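Long-range contacts in aldehyde dehydrogenase (Bartonella henselae, PDB 3I44), which probably oxidises aldehydes to carboxylic acids with a nicotinamide coenzyme: residues E86-I94 / V182-C190; V292-C303 / E402-S410. The protein carries 1 engineered substitution. All coordinates share one frame; numbering follows the deposited sequence.

Overall arrangement
From the N terminus, a four-stranded sheet and helix 62-79 precede helix 84-100; two more helices and antiparallel strands 145-147 and 156-168 follow before helix 174-188 packs back against helix 84-100. Interaction 1 closes that loop of 87 residues, tying an early helix to the crossover helix of the sheet that contains strands 156-168 and 191-195. The chain then passes into the domain built on strands 276-279, 308-312 and 408-414. Interaction 2 closes a second loop of 98 residues, joining the end of helix 287-296 and the turns after it to the entry of strand 408-414. The two contacts follow in series, neither nested nor crossed, with centres about 33 Å apart on opposite sides of the chain's centre.

Interaction 1 of 2, residues E86-I94 / V182-C190; sequences ERLGFVEKI and VIPALLAGC
Gly-189 ends helix 174-188 in a Schellman motif, and Arg-87 of the nearly antiparallel helix 84-100 reaches over to that end. The axes of 86-94 and 182-188 approach to 9.2 Å, their directions 154° apart. Arg-87 sends its chain out extended from CG to NE, which carries the guanidinium beyond the last turn. There Arg-87 NH1 donates to Leu-187 O at 2.9 Å, with the oxygen close to the guanidinium plane but the donor well above the plane of the carbonyl. One face of the group lies on Gly-189, whose CA sits 3.4 Å above its centre; positive phi and this close cover both suit a glycine. Arg-87 NH2 donates to water 1, and the water donates in turn to Ala-188 O, while NE is held by Thr-82. The cation thus serves one carbonyl of the helix's C-terminal end directly and a second through water, probably a favourable pairing with the helix dipole. Farther along, the interface is apolar. Val-91 points both methyls at the partner: CG2 lies 3.7 Å from Leu-187 CD2, the two side chains crossing at about a right angle, and CG1 is 3.9 Å from Ile-183 CG2. Ile-94 and Leu-186 meet tip to tip, CD1 to CD1 at 3.7 Å. Helix 174-188 is the connection of a beta-alpha-beta crossover between the parallel strands 156-168 and 191-195, Leu-186 also touching Met-192. Helix 117-141 packs beside the pair through Phe-135, Ile-136 and Tyr-139, whose OH bonds weakly to Leu-187 O, and helix 202-213 closes on Ile-94 through Leu-211.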
# COMPACT_ATOMS: atom_id res chain seq x y z
N GLU A 86 -14.20 -21.07 -14.01
CA GLU A 86 -15.33 -20.34 -14.59
C GLU A 86 -14.99 -18.85 -14.85
O GLU A 86 -15.38 -18.30 -15.85
CB GLU A 86 -16.50 -20.32 -13.62
CG GLU A 86 -17.24 -21.63 -13.33
CD GLU A 86 -18.14 -21.44 -12.08
OE1 GLU A 86 -17.87 -22.07 -11.03
OE2 GLU A 86 -19.05 -20.57 -12.15
N ARG A 87 -14.29 -18.21 -13.92
CA ARG A 87 -13.79 -16.85 -14.12
C ARG A 87 -12.86 -16.70 -15.32
O ARG A 87 -12.99 -15.75 -16.08
CB ARG A 87 -13.05 -16.34 -12.88
CG ARG A 87 -13.89 -16.18 -11.64
CD ARG A 87 -12.97 -15.81 -10.48
NE ARG A 87 -13.54 -16.14 -9.20
CZ ARG A 87 -12.89 -16.12 -8.05
NH1 ARG A 87 -11.60 -15.81 -8.00
NH2 ARG A 87 -13.55 -16.42 -6.93
N LEU A 88 -11.91 -17.63 -15.48
CA LEU A 88 -11.09 -17.61 -16.68
C LEU A 88 -11.95 -17.75 -17.95
O LEU A 88 -11.68 -17.09 -18.95
CB LEU A 88 -10.05 -18.70 -16.63
CG LEU A 88 -9.06 -18.76 -17.79
CD1 LEU A 88 -8.24 -17.50 -17.82
CD2 LEU A 88 -8.17 -20.03 -17.63
N GLY A 89 -12.97 -18.59 -17.90
CA GLY A 89 -13.86 -18.77 -19.06
C GLY A 89 -14.57 -17.47 -19.42
O GLY A 89 -14.74 -17.16 -20.61
N PHE A 90 -14.99 -16.69 -18.41
CA PHE A 90 -15.55 -15.38 -18.72
C PHE A 90 -14.54 -14.43 -19.37
O PHE A 90 -14.87 -13.70 -20.29
CB PHE A 90 -16.14 -14.70 -17.49
CG PHE A 90 -17.51 -15.22 -17.12
CD1 PHE A 90 -18.62 -14.94 -17.93
CD2 PHE A 90 -17.69 -15.98 -15.97
CE1 PHE A 90 -19.88 -15.41 -17.60
CE2 PHE A 90 -18.96 -16.45 -15.62
CZ PHE A 90 -20.05 -16.16 -16.43
N VAL A 91 -13.32 -14.43 -18.87
CA VAL A 91 -12.26 -13.57 -19.43
C VAL A 91 -11.89 -13.97 -20.87
O VAL A 91 -11.67 -13.12 -21.74
CB VAL A 91 -11.05 -13.54 -18.50
CG1 VAL A 91 -9.81 -12.82 -19.18
CG2 VAL A 91 -11.48 -12.84 -17.21
N GLU A 92 -11.89 -15.26 -21.15
CA GLU A 92 -11.67 -15.71 -22.53
C GLU A 92 -12.80 -15.26 -23.44
O GLU A 92 -12.57 -14.85 -24.58
CB GLU A 92 -11.36 -17.22 -22.57
CG GLU A 92 -9.96 -17.51 -21.85
CD GLU A 92 -9.42 -18.93 -22.11
OE1 GLU A 92 -10.21 -19.80 -22.62
OE2 GLU A 92 -8.21 -19.18 -21.84
N LYS A 93 -14.02 -15.32 -22.94
CA LYS A 93 -15.18 -14.85 -23.69
C LYS A 93 -15.12 -13.33 -23.93
O LYS A 93 -15.38 -12.85 -25.04
CB LYS A 93 -16.47 -15.24 -22.94
CG LYS A 93 -17.78 -14.98 -23.74
CD LYS A 93 -17.62 -15.51 -25.18
CE LYS A 93 -18.82 -16.23 -25.72
NZ LYS A 93 -18.37 -17.23 -26.75
N ILE A 94 -14.70 -12.59 -22.92
CA ILE A 94 -14.53 -11.16 -23.04
C ILE A 94 -13.50 -10.86 -24.15
O ILE A 94 -13.74 -10.00 -24.97
CB ILE A 94 -14.09 -10.55 -21.70
CG1 ILE A 94 -15.28 -10.52 -20.72
CG2 ILE A 94 -13.46 -9.12 -21.92
CD1 ILE A 94 -14.85 -10.16 -19.22
N VAL A 182 -9.95 -4.02 -14.77
CA VAL A 182 -11.17 -4.83 -14.69
C VAL A 182 -10.85 -6.34 -14.75
O VAL A 182 -11.47 -7.13 -14.06
CB VAL A 182 -12.16 -4.49 -15.81
CG1 VAL A 182 -13.28 -5.50 -15.85
CG2 VAL A 182 -12.69 -3.04 -15.63
N ILE A 183 -9.92 -6.72 -15.62
CA ILE A 183 -9.58 -8.14 -15.80
C ILE A 183 -8.99 -8.76 -14.53
O ILE A 183 -9.45 -9.81 -14.15
CB ILE A 183 -8.67 -8.37 -17.04
CG1 ILE A 183 -9.38 -7.87 -18.30
CG2 ILE A 183 -8.26 -9.84 -17.15
CD1 ILE A 183 -10.75 -8.56 -18.66
N PRO A 184 -7.97 -8.15 -13.88
CA PRO A 184 -7.47 -8.85 -12.68
C PRO A 184 -8.49 -8.85 -11.52
O PRO A 184 -8.51 -9.78 -10.71
CB PRO A 184 -6.18 -8.09 -12.33
CG PRO A 184 -6.31 -6.76 -13.00
CD PRO A 184 -7.11 -7.02 -14.26
N ALA A 185 -9.39 -7.84 -11.49
CA ALA A 185 -10.43 -7.78 -10.46
C ALA A 185 -11.43 -8.92 -10.66
O ALA A 185 -11.82 -9.58 -9.70
CB ALA A 185 -11.13 -6.37 -10.46
N LEU A 186 -11.84 -9.15 -11.90
CA LEU A 186 -12.61 -10.35 -12.25
C LEU A 186 -11.93 -11.64 -11.79
O LEU A 186 -12.50 -12.44 -11.04
CB LEU A 186 -12.89 -10.36 -13.75
CG LEU A 186 -13.89 -9.27 -14.21
CD1 LEU A 186 -14.02 -9.27 -15.75
CD2 LEU A 186 -15.26 -9.39 -13.47
N LEU A 187 -10.69 -11.83 -12.20
CA LEU A 187 -9.99 -13.10 -11.93
C LEU A 187 -9.81 -13.35 -10.42
O LEU A 187 -9.93 -14.48 -9.95
CB LEU A 187 -8.67 -13.12 -12.69
CG LEU A 187 -8.76 -13.15 -14.20
CD1 LEU A 187 -7.37 -12.88 -14.85
CD2 LEU A 187 -9.38 -14.50 -14.68
N ALA A 188 -9.58 -12.26 -9.67
CA ALA A 188 -9.41 -12.30 -8.22
C ALA A 188 -10.73 -12.64 -7.48
O ALA A 188 -10.69 -13.02 -6.31
CB ALA A 188 -8.84 -10.98 -7.69
N GLY A 189 -11.86 -12.53 -8.16
CA GLY A 189 -13.18 -12.78 -7.53
C GLY A 189 -13.86 -11.54 -6.93
O GLY A 189 -14.81 -11.67 -6.13
N CYS A 190 -13.37 -10.36 -7.29
CA CYS A 190 -13.96 -9.09 -6.86
C CYS A 190 -15.11 -8.69 -7.75
O CYS A 190 -15.16 -9.09 -8.90
CB CYS A 190 -12.94 -7.97 -6.88
SG CYS A 190 -11.60 -8.17 -5.74
O HOH W 1 -11.41 -15.40 -4.91

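Interaction 2 of 2, residues V292-C303 / E402-S410; sequences VRHCFYNSGQSC and EEIFGPVLS
Phe-405 lays its ring against the backbone of Gln-301, whose CA stands over the ring face, 3.9 Å from the centroid and 17° off the normal, in a CH-pi contact. Ser-302 N lies over the same face, and in one of its two conformers Cys-303 SG is 3.7 Å from Phe-405 CZ, at the ring edge. The two backbones run close with no direct hydrogen bond between them: Gly-300 CA points its hydrogen almost straight at Gly-406 O, 3.6 Å away, and Ser-299 O sits 3.2 Å from Pro-407 CD. Waters make up the polar links, water 2 joining Gly-300 O to Phe-405 N and water 3 joining Gln-301 OE1 to Phe-405 O. Segment 292-303 carries the Gly-Gln-Ser-Cys sequence that in aldehyde dehydrogenases holds the cysteine nucleophile, consistent with Cys-303 lying in the active site. Within it, Gln-301 and Asn-298 exchange bonds, each amide nitrogen giving to the other's backbone oxygen; Asn-298 O takes Gln-301 N and NE2 from opposite faces of its plane. At the helix end, Phe-296 CD1 packs 3.7 Å from Pro-407 CB. With SG anti to the backbone N (chi1 -167°), Cys-295 brings its sulfur 3.8 Å from Leu-409 CD1. Farther out, Asn-172 bonds both Asn-298 ND2 and Gln-301 O, Trp-173 holds Ser-302 OG, and backbone bonds join Leu-409 to Thr-388 and Phe-390, and Ser-410 to Thr-307 and Met-309.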
# COMPACT_ATOMS: atom_id res chain seq x y z
N VAL A 292 13.15 10.66 -29.87
CA VAL A 292 12.34 11.82 -30.24
C VAL A 292 10.95 11.33 -30.65
O VAL A 292 9.91 11.79 -30.14
CB VAL A 292 13.05 12.69 -31.33
CG1 VAL A 292 12.15 13.86 -31.73
CG2 VAL A 292 14.40 13.21 -30.82
N ARG A 293 10.93 10.32 -31.50
CA ARG A 293 9.67 9.71 -31.88
C ARG A 293 8.83 9.24 -30.70
O ARG A 293 7.59 9.39 -30.71
CB ARG A 293 9.91 8.51 -32.82
CG ARG A 293 10.31 8.90 -34.23
CD ARG A 293 10.61 7.66 -35.10
NE ARG A 293 10.84 8.07 -36.48
CZ ARG A 293 11.98 7.90 -37.18
NH1 ARG A 293 13.06 7.30 -36.66
NH2 ARG A 293 12.02 8.36 -38.43
N HIS A 294 9.49 8.66 -29.70
CA HIS A 294 8.77 8.12 -28.52
C HIS A 294 8.10 9.32 -27.76
O HIS A 294 6.96 9.23 -27.30
CB HIS A 294 9.73 7.33 -27.59
CG HIS A 294 9.03 6.53 -26.54
ND1 HIS A 294 9.70 5.64 -25.71
CD2 HIS A 294 7.73 6.48 -26.17
CE1 HIS A 294 8.83 5.06 -24.90
NE2 HIS A 294 7.63 5.56 -25.15
N CYS A 295 8.83 10.44 -27.65
CA CYS A 295 8.30 11.64 -27.01
C CYS A 295 6.99 12.16 -27.64
O CYS A 295 6.08 12.57 -26.92
CB CYS A 295 9.35 12.76 -26.98
SG CYS A 295 8.90 14.15 -25.85
N PHE A 296 6.89 12.12 -28.96
CA PHE A 296 5.72 12.67 -29.63
C PHE A 296 4.57 11.68 -29.81
O PHE A 296 3.45 12.07 -30.15
CB PHE A 296 6.09 13.24 -31.01
CG PHE A 296 7.16 14.35 -30.96
CD1 PHE A 296 7.26 15.22 -29.87
CD2 PHE A 296 8.07 14.49 -32.01
CE1 PHE A 296 8.26 16.22 -29.83
CE2 PHE A 296 9.05 15.51 -32.00
CZ PHE A 296 9.16 16.35 -30.90
N TYR A 297 4.86 10.40 -29.60
CA TYR A 297 3.85 9.36 -29.78
C TYR A 297 2.65 9.63 -28.88
O TYR A 297 2.80 10.07 -27.71
CB TYR A 297 4.47 7.98 -29.46
CG TYR A 297 3.63 6.80 -29.86
CD1 TYR A 297 3.34 6.54 -31.18
CD2 TYR A 297 3.14 5.93 -28.91
CE1 TYR A 297 2.55 5.43 -31.55
CE2 TYR A 297 2.38 4.83 -29.24
CZ TYR A 297 2.10 4.56 -30.56
OH TYR A 297 1.34 3.44 -30.86
N ASN A 298 1.47 9.37 -29.40
CA ASN A 298 0.21 9.73 -28.72
C ASN A 298 0.19 11.22 -28.33
O ASN A 298 -0.43 11.61 -27.32
CB ASN A 298 0.02 8.86 -27.47
CG ASN A 298 -1.45 8.68 -27.08
OD1 ASN A 298 -2.34 8.58 -27.95
ND2 ASN A 298 -1.70 8.61 -25.78
N SER A 299 0.86 12.03 -29.14
CA SER A 299 1.00 13.47 -28.94
C SER A 299 1.55 13.80 -27.55
O SER A 299 1.23 14.85 -26.98
CB SER A 299 -0.32 14.18 -29.20
OG SER A 299 -0.86 13.76 -30.47
N GLY A 300 2.41 12.91 -27.04
CA GLY A 300 3.06 13.11 -25.77
C GLY A 300 2.21 12.77 -24.56
O GLY A 300 2.62 13.04 -23.41
N GLN A 301 1.04 12.17 -24.80
CA GLN A 301 0.04 11.98 -23.72
C GLN A 301 0.20 10.59 -23.14
O GLN A 301 -0.69 9.75 -23.24
CB GLN A 301 -1.38 12.18 -24.26
CG GLN A 301 -1.55 13.56 -24.91
CD GLN A 301 -2.85 13.78 -25.60
OE1 GLN A 301 -3.58 14.70 -25.25
NE2 GLN A 301 -3.15 12.96 -26.64
N SER A 302 1.41 10.32 -22.64
CA SER A 302 1.77 9.07 -22.07
C SER A 302 2.50 9.37 -20.78
O SER A 302 3.49 10.11 -20.77
CB SER A 302 2.64 8.25 -23.03
OG SER A 302 1.87 7.83 -24.13
N CYS A 303 2.02 8.78 -19.69
CA CYS A 303 2.60 9.10 -18.39
C CYS A 303 4.09 8.76 -18.31
O CYS A 303 4.83 9.43 -17.60
CB CYS A 303 1.77 8.43 -17.29
SG CYS A 303 -0.03 8.89 -17.39
N GLU A 402 7.69 19.96 -14.84
CA GLU A 402 6.26 19.67 -14.89
C GLU A 402 5.96 18.75 -16.02
O GLU A 402 6.55 18.85 -17.11
CB GLU A 402 5.44 20.95 -15.04
CG GLU A 402 5.43 21.81 -13.79
CD GLU A 402 4.77 23.17 -13.99
OE1 GLU A 402 3.73 23.27 -14.67
OE2 GLU A 402 5.32 24.14 -13.46
N GLU A 403 5.00 17.86 -15.78
CA GLU A 403 4.58 16.95 -16.83
C GLU A 403 3.74 17.77 -17.80
O GLU A 403 2.77 18.35 -17.39
CB GLU A 403 3.75 15.81 -16.27
CG GLU A 403 3.39 14.79 -17.32
CD GLU A 403 2.66 13.60 -16.74
OE1 GLU A 403 1.78 13.81 -15.88
OE2 GLU A 403 2.96 12.46 -17.16
N ILE A 404 4.10 17.78 -19.09
CA ILE A 404 3.47 18.64 -20.08
C ILE A 404 2.31 17.93 -20.78
O ILE A 404 1.28 18.56 -21.05
CB ILE A 404 4.48 19.14 -21.11
CG1 ILE A 404 5.60 19.93 -20.41
CG2 ILE A 404 3.79 19.97 -22.25
CD1 ILE A 404 6.86 20.19 -21.29
N PHE A 405 2.47 16.63 -21.08
CA PHE A 405 1.41 15.88 -21.76
C PHE A 405 1.05 16.42 -23.15
O PHE A 405 -0.09 16.36 -23.58
CB PHE A 405 0.15 15.76 -20.86
CG PHE A 405 -0.15 14.35 -20.42
CD1 PHE A 405 -1.34 13.76 -20.74
CD2 PHE A 405 0.80 13.60 -19.73
CE1 PHE A 405 -1.62 12.43 -20.35
CE2 PHE A 405 0.54 12.29 -19.33
CZ PHE A 405 -0.67 11.70 -19.65
N GLY A 406 2.05 16.96 -23.85
CA GLY A 406 1.92 17.37 -25.24
C GLY A 406 3.22 16.97 -25.94
O GLY A 406 4.14 16.48 -25.27
N PRO A 407 3.31 17.19 -27.27
CA PRO A 407 4.49 16.79 -28.02
C PRO A 407 5.62 17.76 -27.85
O PRO A 407 5.97 18.48 -28.79
CB PRO A 407 3.97 16.75 -29.44
CG PRO A 407 2.95 17.84 -29.47
CD PRO A 407 2.23 17.65 -28.17
N VAL A 408 6.20 17.76 -26.65
CA VAL A 408 7.17 18.73 -26.25
C VAL A 408 8.39 18.06 -25.59
O VAL A 408 8.30 17.48 -24.51
CB VAL A 408 6.53 19.76 -25.31
CG1 VAL A 408 7.58 20.79 -24.82
CG2 VAL A 408 5.35 20.44 -26.03
N LEU A 409 9.53 18.14 -26.24
CA LEU A 409 10.75 17.51 -25.76
C LEU A 409 11.70 18.55 -25.20
O LEU A 409 11.85 19.61 -25.79
CB LEU A 409 11.41 16.79 -26.93
CG LEU A 409 12.76 16.13 -26.69
CD1 LEU A 409 12.60 14.99 -25.70
CD2 LEU A 409 13.34 15.61 -28.00
N SER A 410 12.35 18.22 -24.08
CA SER A 410 13.41 19.04 -23.50
C SER A 410 14.78 18.36 -23.59
O SER A 410 14.94 17.25 -23.06
CB SER A 410 13.06 19.36 -22.04
OG SER A 410 11.86 20.11 -21.94
O HOH W 2 4.32 14.39 -21.45
O HOH W 3 -2.77 16.52 -23.19
O HOH W 4 4.33 12.39 -19.38